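Local coordinates for protein proline dehydrogenase (Bradyrhizobium japonicum USDA 110, PDB 3HAZ) that probably oxidises proline to glutamate in two steps, pairing an FAD-containing proline dehydrogenase with an NAD-dependent 1-pyrroline-5-carboxylate dehydrogenase on one chain, at residues 252-263 with 288-297; 570-578 with 670-678. All coordinates share one frame; numbering follows the deposited sequence.

Interaction 1: 252-263 with 288-297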
loop_
_atom_site.group_PDB
_atom_site.type_symbol
_atom_site.label_atom_id
_atom_site.label_comp_id
_atom_site.label_asym_id
_atom_site.label_seq_id
_atom_site.Cartn_x
_atom_site.Cartn_y
_atom_site.Cartn_z
ATOM N N ARG A 252 -21.540 19.491 -48.425
ATOM C CA ARG A 252 -20.551 20.248 -49.192
ATOM C C ARG A 252 -21.075 20.725 -50.552
ATOM O O ARG A 252 -20.807 21.859 -50.961
ATOM C CB ARG A 252 -19.264 19.440 -49.374
ATOM C CG ARG A 252 -18.336 20.008 -50.450
ATOM C CD ARG A 252 -17.025 19.232 -50.547
ATOM N NE ARG A 252 -16.036 19.683 -49.565
ATOM C CZ ARG A 252 -15.822 19.107 -48.384
ATOM N NH1 ARG A 252 -16.533 18.051 -48.018
ATOM N NH2 ARG A 252 -14.897 19.592 -47.562
ATOM N N ALA A 253 -21.827 19.875 -51.251
ATOM C CA ALA A 253 -22.306 20.245 -52.583
ATOM C C ALA A 253 -23.131 21.530 -52.561
ATOM O O ALA A 253 -22.863 22.452 -53.328
ATOM C CB ALA A 253 -23.088 19.105 -53.234
ATOM N N ARG A 254 -24.128 21.601 -51.684
ATOM C CA ARG A 254 -24.964 22.798 -51.628
ATOM C C ARG A 254 -24.214 23.997 -51.033
ATOM O O ARG A 254 -24.462 25.134 -51.421
ATOM C CB ARG A 254 -26.263 22.535 -50.867
ATOM C CG ARG A 254 -26.076 22.324 -49.374
ATOM C CD ARG A 254 -27.419 22.276 -48.667
ATOM N NE ARG A 254 -28.033 23.596 -48.583
ATOM C CZ ARG A 254 -28.965 23.930 -47.698
ATOM N NH1 ARG A 254 -29.466 25.159 -47.685
ATOM N NH2 ARG A 254 -29.393 23.032 -46.817
ATOM N N VAL A 255 -23.297 23.732 -50.099
ATOM C CA VAL A 255 -22.481 24.788 -49.498
ATOM C C VAL A 255 -21.646 25.542 -50.545
ATOM O O VAL A 255 -21.618 26.769 -50.559
ATOM C CB VAL A 255 -21.562 24.243 -48.372
ATOM C CG1 VAL A 255 -20.537 25.304 -47.929
ATOM C CG2 VAL A 255 -22.395 23.790 -47.183
ATOM N N MET A 256 -20.986 24.806 -51.432
ATOM C CA MET A 256 -20.124 25.422 -52.433
ATOM C C MET A 256 -20.922 26.288 -53.396
ATOM O O MET A 256 -20.414 27.268 -53.943
ATOM C CB MET A 256 -19.353 24.354 -53.206
ATOM C CG MET A 256 -18.403 23.545 -52.340
ATOM S SD MET A 256 -17.215 24.595 -51.494
ATOM C CE MET A 256 -16.420 25.365 -52.908
ATOM N N VAL A 257 -22.181 25.926 -53.587
ATOM C CA VAL A 257 -23.041 26.609 -54.541
ATOM C C VAL A 257 -23.758 27.813 -53.906
ATOM O O VAL A 257 -24.028 28.821 -54.575
ATOM C CB VAL A 257 -24.045 25.591 -55.142
ATOM C CG1 VAL A 257 -25.332 26.250 -55.529
ATOM C CG2 VAL A 257 -23.414 24.852 -56.323
ATOM N N GLU A 258 -24.039 27.719 -52.608
ATOM C CA GLU A 258 -24.816 28.751 -51.918
ATOM C C GLU A 258 -23.965 29.731 -51.110
ATOM O O GLU A 258 -24.217 30.936 -51.121
ATOM C CB GLU A 258 -25.871 28.111 -51.006
ATOM C CG GLU A 258 -26.918 27.306 -51.768
ATOM C CD GLU A 258 -27.900 26.585 -50.856
ATOM O OE1 GLU A 258 -27.476 26.059 -49.804
ATOM O OE2 GLU A 258 -29.100 26.532 -51.202
ATOM N N LEU A 259 -22.964 29.213 -50.408
ATOM C CA LEU A 259 -22.189 30.028 -49.474
ATOM C C LEU A 259 -21.176 30.955 -50.169
ATOM O O LEU A 259 -21.051 32.129 -49.823
ATOM C CB LEU A 259 -21.499 29.128 -48.442
ATOM C CG LEU A 259 -20.536 29.794 -47.453
ATOM C CD1 LEU A 259 -21.131 31.067 -46.878
ATOM C CD2 LEU A 259 -20.143 28.817 -46.346
ATOM N N VAL A 260 -20.467 30.426 -51.157
ATOM C CA VAL A 260 -19.443 31.199 -51.858
ATOM C C VAL A 260 -19.919 32.560 -52.392
ATOM O O VAL A 260 -19.256 33.573 -52.170
ATOM C CB VAL A 260 -18.777 30.371 -52.983
ATOM C CG1 VAL A 260 -17.855 31.248 -53.824
ATOM C CG2 VAL A 260 -18.012 29.194 -52.386
ATOM N N PRO A 261 -21.061 32.597 -53.097
ATOM C CA PRO A 261 -21.480 33.910 -53.599
ATOM C C PRO A 261 -21.761 34.874 -52.456
ATOM O O PRO A 261 -21.538 36.076 -52.597
ATOM C CB PRO A 261 -22.777 33.607 -54.368
ATOM C CG PRO A 261 -22.727 32.130 -54.655
ATOM C CD PRO A 261 -21.977 31.520 -53.514
ATOM N N GLN A 262 -22.249 34.351 -51.338
ATOM C CA GLN A 262 -22.515 35.180 -50.171
ATOM C C GLN A 262 -21.223 35.769 -49.605
ATOM O O GLN A 262 -21.135 36.975 -49.373
ATOM C CB GLN A 262 -23.244 34.368 -49.094
ATOM C CG GLN A 262 -24.426 33.568 -49.615
ATOM C CD GLN A 262 -25.679 34.395 -49.804
ATOM O OE1 GLN A 262 -25.625 35.621 -49.946
ATOM N NE2 GLN A 262 -26.826 33.722 -49.815
ATOM N N LEU A 263 -20.228 34.913 -49.381
ATOM C CA LEU A 263 -18.940 35.349 -48.843
ATOM C C LEU A 263 -18.248 36.290 -49.816
ATOM O O LEU A 263 -17.552 37.216 -49.409
ATOM C CB LEU A 263 -18.022 34.153 -48.563
ATOM C CG LEU A 263 -16.745 34.486 -47.776
ATOM C CD1 LEU A 263 -17.082 34.947 -46.359
ATOM C CD2 LEU A 263 -15.767 33.314 -47.737
ATOM N N GLU A 288 -11.483 21.596 -43.564
ATOM C CA GLU A 288 -11.391 21.296 -44.990
ATOM C C GLU A 288 -12.461 22.013 -45.803
ATOM O O GLU A 288 -12.181 22.565 -46.864
ATOM C CB GLU A 288 -11.508 19.787 -45.219
ATOM C CG GLU A 288 -10.315 18.985 -44.751
ATOM C CD GLU A 288 -10.397 17.527 -45.177
ATOM O OE1 GLU A 288 -11.404 17.154 -45.823
ATOM O OE2 GLU A 288 -9.456 16.758 -44.871
ATOM N N LEU A 289 -13.692 21.990 -45.302
ATOM C CA LEU A 289 -14.802 22.631 -45.993
ATOM C C LEU A 289 -14.572 24.136 -46.057
ATOM O O LEU A 289 -14.802 24.768 -47.085
ATOM C CB LEU A 289 -16.126 22.318 -45.289
ATOM C CG LEU A 289 -17.387 22.882 -45.952
ATOM C CD1 LEU A 289 -17.547 22.360 -47.385
ATOM C CD2 LEU A 289 -18.614 22.562 -45.113
ATOM N N SER A 290 -14.093 24.709 -44.960
ATOM C CA SER A 290 -13.855 26.149 -44.917
ATOM C C SER A 290 -12.802 26.570 -45.944
ATOM O O SER A 290 -12.950 27.590 -46.619
ATOM C CB SER A 290 -13.431 26.584 -43.512
ATOM O OG SER A 290 -12.072 26.257 -43.271
ATOM N N LEU A 291 -11.734 25.788 -46.050
ATOM C CA LEU A 291 -10.682 26.072 -47.019
ATOM C C LEU A 291 -11.197 25.958 -48.460
ATOM O O LEU A 291 -10.781 26.719 -49.336
ATOM C CB LEU A 291 -9.468 25.159 -46.782
ATOM C CG LEU A 291 -8.704 25.427 -45.472
ATOM C CD1 LEU A 291 -7.592 24.411 -45.227
ATOM C CD2 LEU A 291 -8.133 26.837 -45.456
ATOM N N ASP A 292 -12.107 25.019 -48.704
ATOM C CA ASP A 292 -12.736 24.890 -50.023
ATOM C C ASP A 292 -13.513 26.158 -50.354
ATOM O O ASP A 292 -13.414 26.694 -51.454
ATOM C CB ASP A 292 -13.712 23.716 -50.045
ATOM C CG ASP A 292 -13.015 22.371 -50.012
ATOM O OD1 ASP A 292 -11.812 22.303 -50.350
ATOM O OD2 ASP A 292 -13.681 21.382 -49.642
ATOM N N VAL A 293 -14.309 26.619 -49.395
ATOM C CA VAL A 293 -15.122 27.808 -49.585
ATOM C C VAL A 293 -14.223 29.030 -49.772
ATOM O O VAL A 293 -14.423 29.828 -50.690
ATOM C CB VAL A 293 -16.076 28.016 -48.395
ATOM C CG1 VAL A 293 -16.652 29.436 -48.392
ATOM C CG2 VAL A 293 -17.178 26.965 -48.423
ATOM N N ILE A 294 -13.216 29.150 -48.913
ATOM C CA ILE A 294 -12.302 30.292 -48.950
ATOM C C ILE A 294 -11.528 30.367 -50.268
ATOM O O ILE A 294 -11.333 31.454 -50.818
ATOM C CB ILE A 294 -11.316 30.259 -47.756
ATOM C CG1 ILE A 294 -12.049 30.620 -46.464
ATOM C CG2 ILE A 294 -10.160 31.207 -47.972
ATOM C CD1 ILE A 294 -11.206 30.458 -45.211
ATOM N N ALA A 295 -11.099 29.214 -50.773
ATOM C CA ALA A 295 -10.337 29.162 -52.015
ATOM C C ALA A 295 -11.192 29.575 -53.212
ATOM O O ALA A 295 -10.732 30.310 -54.085
ATOM C CB ALA A 295 -9.760 27.765 -52.235
ATOM N N ALA A 296 -12.428 29.092 -53.259
ATOM C CA ALA A 296 -13.316 29.418 -54.376
ATOM C C ALA A 296 -13.683 30.900 -54.346
ATOM O O ALA A 296 -13.801 31.546 -55.381
ATOM C CB ALA A 296 -14.563 28.546 -54.348
ATOM N N THR A 297 -13.849 31.441 -53.145
ATOM C CA THR A 297 -14.132 32.853 -53.005
ATOM C C THR A 297 -12.943 33.687 -53.469
ATOM O O THR A 297 -13.097 34.627 -54.250
ATOM C CB THR A 297 -14.450 33.202 -51.546
ATOM O OG1 THR A 297 -15.539 32.385 -51.097
ATOM C CG2 THR A 297 -14.825 34.671 -51.423
HETATM O O HOH W 1 -14.059 17.622 -45.463
#
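Val-293 is the bump at the middle of this contact, seated knob-into-hole in the hollow made by Val-255, Met-256, Leu-259 and Val-260. Its branches divide the hollow: Val-293 CG2 lies 3.8 Å from Val-255 CG1 and also meets the Met-256 sulfur, while CG1, anti to the backbone N (chi1 165°), touches Leu-259 CG and, past the hollow, Leu-263 CD2. Met-256, bent at chi2 and chi3, curls its CE to 3.6 Å from Asp-292 O and onto the small Ala-296, which Val-260 CG2 also touches. Beyond, Leu-263 CD2 packs 3.5 Å from Thr-297 OG1, a hydroxyl satisfied within its own helix by Val-293 O. At the other end Leu-289 CD1 lies over one face of the Arg-252 guanidinium, whose edge grips Asp-292 side-on: Arg-252 NE (2.9 Å) and NH2 (3.0 Å) both donate to Asp-292 OD2, the guanidinium and carboxylate planes turned 72° apart. Arg-524 forms a second salt bridge to that oxygen, and its backbone N bonds Glu-288 OE1. The axes of 252-263 and 288-297 cross at -54° and approach to 9.2 Å, neighbours in sequence on the outside of the proline dehydrogenase beta/alpha barrel, following strands 235-238 and 276-279.

Interaction 2: 570-578 with 670-678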
loop_
_atom_site.group_PDB
_atom_site.type_symbol
_atom_site.label_atom_id
_atom_site.label_comp_id
_atom_site.label_asym_id
_atom_site.label_seq_id
_atom_site.Cartn_x
_atom_site.Cartn_y
_atom_site.Cartn_z
ATOM N N PRO A 570 -17.499 -22.902 -20.314
ATOM C CA PRO A 570 -16.905 -21.880 -19.436
ATOM C C PRO A 570 -17.220 -20.445 -19.880
ATOM O O PRO A 570 -17.213 -20.153 -21.078
ATOM C CB PRO A 570 -15.403 -22.152 -19.548
ATOM C CG PRO A 570 -15.322 -23.639 -19.848
ATOM C CD PRO A 570 -16.538 -23.959 -20.682
ATOM N N ALA A 571 -17.484 -19.565 -18.915
ATOM C CA ALA A 571 -17.852 -18.180 -19.208
ATOM C C ALA A 571 -16.812 -17.456 -20.066
ATOM O O ALA A 571 -17.163 -16.670 -20.950
ATOM C CB ALA A 571 -18.114 -17.410 -17.918
ATOM N N GLY A 572 -15.537 -17.724 -19.810
ATOM C CA GLY A 572 -14.467 -17.108 -20.579
ATOM C C GLY A 572 -14.552 -17.466 -22.052
ATOM O O GLY A 572 -14.244 -16.652 -22.927
ATOM N N ILE A 573 -14.983 -18.692 -22.329
ATOM C CA ILE A 573 -15.133 -19.146 -23.706
ATOM C C ILE A 573 -16.354 -18.502 -24.373
ATOM O O ILE A 573 -16.310 -18.146 -25.551
ATOM C CB ILE A 573 -15.196 -20.688 -23.793
ATOM C CG1 ILE A 573 -13.877 -21.292 -23.295
ATOM C CG2 ILE A 573 -15.483 -21.142 -25.221
ATOM C CD1 ILE A 573 -13.838 -22.809 -23.340
ATOM N N ARG A 574 -17.440 -18.340 -23.619
ATOM C CA ARG A 574 -18.609 -17.644 -24.149
ATOM C C ARG A 574 -18.255 -16.180 -24.431
ATOM O O ARG A 574 -18.594 -15.640 -25.485
ATOM C CB ARG A 574 -19.802 -17.739 -23.192
ATOM C CG ARG A 574 -20.088 -19.148 -22.680
ATOM C CD ARG A 574 -21.526 -19.306 -22.190
ATOM N NE ARG A 574 -21.820 -18.500 -21.007
ATOM C CZ ARG A 574 -21.827 -18.962 -19.757
ATOM N NH1 ARG A 574 -21.547 -20.232 -19.511
ATOM N NH2 ARG A 574 -22.115 -18.149 -18.746
ATOM N N ALA A 575 -17.553 -15.555 -23.491
ATOM C CA ALA A 575 -17.139 -14.160 -23.633
ATOM C C ALA A 575 -16.240 -13.972 -24.850
ATOM O O ALA A 575 -16.347 -12.977 -25.580
ATOM C CB ALA A 575 -16.432 -13.684 -22.365
ATOM N N ALA A 576 -15.357 -14.938 -25.070
ATOM C CA ALA A 576 -14.434 -14.872 -26.193
ATOM C C ALA A 576 -15.194 -14.904 -27.516
ATOM O O ALA A 576 -14.771 -14.294 -28.496
ATOM C CB ALA A 576 -13.408 -16.022 -26.124
ATOM N N ALA A 577 -16.309 -15.629 -27.548
ATOM C CA ALA A 577 -17.130 -15.687 -28.754
ATOM C C ALA A 577 -17.751 -14.314 -29.050
ATOM O O ALA A 577 -17.709 -13.833 -30.186
ATOM C CB ALA A 577 -18.207 -16.749 -28.616
ATOM N N LEU A 578 -18.327 -13.689 -28.028
ATOM C CA LEU A 578 -18.868 -12.337 -28.174
ATOM C C LEU A 578 -17.801 -11.363 -28.677
ATOM O O LEU A 578 -18.056 -10.562 -29.578
ATOM C CB LEU A 578 -19.460 -11.837 -26.851
ATOM C CG LEU A 578 -20.977 -11.982 -26.660
ATOM C CD1 LEU A 578 -21.422 -13.412 -26.895
ATOM C CD2 LEU A 578 -21.405 -11.513 -25.273
ATOM N N VAL A 670 -29.633 -10.974 -28.112
ATOM C CA VAL A 670 -29.173 -12.333 -28.378
ATOM C C VAL A 670 -27.891 -12.682 -27.620
ATOM O O VAL A 670 -27.826 -13.715 -26.950
ATOM C CB VAL A 670 -28.999 -12.582 -29.885
ATOM C CG1 VAL A 670 -28.259 -13.896 -30.127
ATOM C CG2 VAL A 670 -30.364 -12.604 -30.571
ATOM N N THR A 671 -26.889 -11.807 -27.705
ATOM C CA THR A 671 -25.609 -12.038 -27.042
ATOM C C THR A 671 -25.729 -11.983 -25.519
ATOM O O THR A 671 -24.986 -12.657 -24.816
ATOM C CB THR A 671 -24.517 -11.048 -27.507
ATOM O OG1 THR A 671 -24.930 -9.701 -27.231
ATOM C CG2 THR A 671 -24.236 -11.207 -29.000
ATOM N N ALA A 672 -26.662 -11.189 -25.008
ATOM C CA ALA A 672 -26.898 -11.165 -23.568
ATOM C C ALA A 672 -27.365 -12.537 -23.089
ATOM O O ALA A 672 -26.806 -13.092 -22.145
ATOM C CB ALA A 672 -27.918 -10.112 -23.211
ATOM N N ALA A 673 -28.400 -13.065 -23.741
ATOM C CA ALA A 673 -28.957 -14.379 -23.410
ATOM C C ALA A 673 -27.894 -15.467 -23.533
ATOM O O ALA A 673 -27.721 -16.289 -22.630
ATOM C CB ALA A 673 -30.149 -14.690 -24.320
ATOM N N LEU A 674 -27.183 -15.461 -24.656
ATOM C CA LEU A 674 -26.072 -16.378 -24.880
ATOM C C LEU A 674 -24.996 -16.261 -23.805
ATOM O O LEU A 674 -24.509 -17.277 -23.283
ATOM C CB LEU A 674 -25.449 -16.134 -26.256
ATOM C CG LEU A 674 -26.239 -16.586 -27.481
ATOM C CD1 LEU A 674 -25.593 -16.037 -28.750
ATOM C CD2 LEU A 674 -26.363 -18.119 -27.533
ATOM N N MET A 675 -24.617 -15.031 -23.466
ATOM C CA MET A 675 -23.555 -14.828 -22.480
ATOM C C MET A 675 -23.939 -15.418 -21.124
ATOM O O MET A 675 -23.090 -15.947 -20.403
ATOM C CB MET A 675 -23.184 -13.346 -22.338
ATOM C CG MET A 675 -22.006 -13.106 -21.396
ATOM S SD MET A 675 -20.446 -13.783 -22.026
ATOM C CE MET A 675 -19.819 -14.565 -20.538
ATOM N N ALA A 676 -25.221 -15.335 -20.787
ATOM C CA ALA A 676 -25.708 -15.845 -19.507
ATOM C C ALA A 676 -25.778 -17.373 -19.470
ATOM O O ALA A 676 -26.039 -17.961 -18.421
ATOM C CB ALA A 676 -27.059 -15.251 -19.185
ATOM N N GLY A 677 -25.551 -18.008 -20.617
ATOM C CA GLY A 677 -25.511 -19.457 -20.686
ATOM C C GLY A 677 -26.788 -20.082 -21.225
ATOM O O GLY A 677 -27.007 -21.282 -21.088
ATOM N N ASN A 678 -27.640 -19.262 -21.827
ATOM C CA ASN A 678 -28.862 -19.749 -22.456
ATOM C C ASN A 678 -28.651 -20.049 -23.927
ATOM O O ASN A 678 -27.827 -19.413 -24.583
ATOM C CB ASN A 678 -29.955 -18.691 -22.356
ATOM C CG ASN A 678 -30.218 -18.261 -20.939
ATOM O OD1 ASN A 678 -30.890 -18.964 -20.190
ATOM N ND2 ASN A 678 -29.705 -17.083 -20.562
HETATM O O HOH W 2 -23.979 -18.960 -16.489
#
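Arg-574 reaches from helix 571-587 to the C-terminal turn of helix 664-675, which ends in a Schellman motif with Gly-677 at positive phi. Helix 664-675 is the connection of a beta-alpha-beta crossover between the parallel strands 641-656 and 679-683, in the Rossmann-like NAD-binding part of the aldehyde dehydrogenase fold; helix 571-587 runs antiparallel against it, segments 571-578 and 670-675 lying at 163°. Along the arginine, CB touches Met-675 CE, and Arg-574 CD passes 3.8 Å from Leu-674 O. A bend at chi3 (-66°) then turns the guanidinium side-on to Met-675 O, which takes bonds from Arg-574 NE and NH2, each 2.9 Å long, both donors approaching from one face of the carbonyl plane. CZ lies between Gly-677 CA over one face and Ala-571 CA of its own helix over the other, while NH1 has a weak bond to Thr-569 O. A leucine in its place would probably leave Met-675 O without these two donors and take this positive charge away from the end of the helix. Met-675 answers as a knob among Ala-571, Arg-574, Ala-575 and Leu-578. Leu-578 CG rests 3.8 Å from Thr-671 CB, and Leu-578 CD2 meets Met-675 CB. At the far end, Met-675 SD lies 3.7 Å from Ala-575 N and the methyl CE comes to 3.4 Å from Ala-571 O.

From the N terminus, the chain first closes interaction 1 across only 24 residues: the rest of helix 252-272, strand 276-279 and the turn into helix 287-298. It then completes the proline dehydrogenase barrel, which holds the FAD, before entering the aldehyde dehydrogenase part. There interaction 2 closes a much longer loop of 91 residues, mostly helical, bringing helix 664-675 back against helix 571-587 beside the NAD-binding sheet. The two loops follow one another and neither nest nor cross. Their centres lie 51 Å apart and their nearest atoms about 32 Å, so each ties together its own domain: 252-263 with 288-297 joins sequence neighbours, 570-578 with 670-678 distant ones.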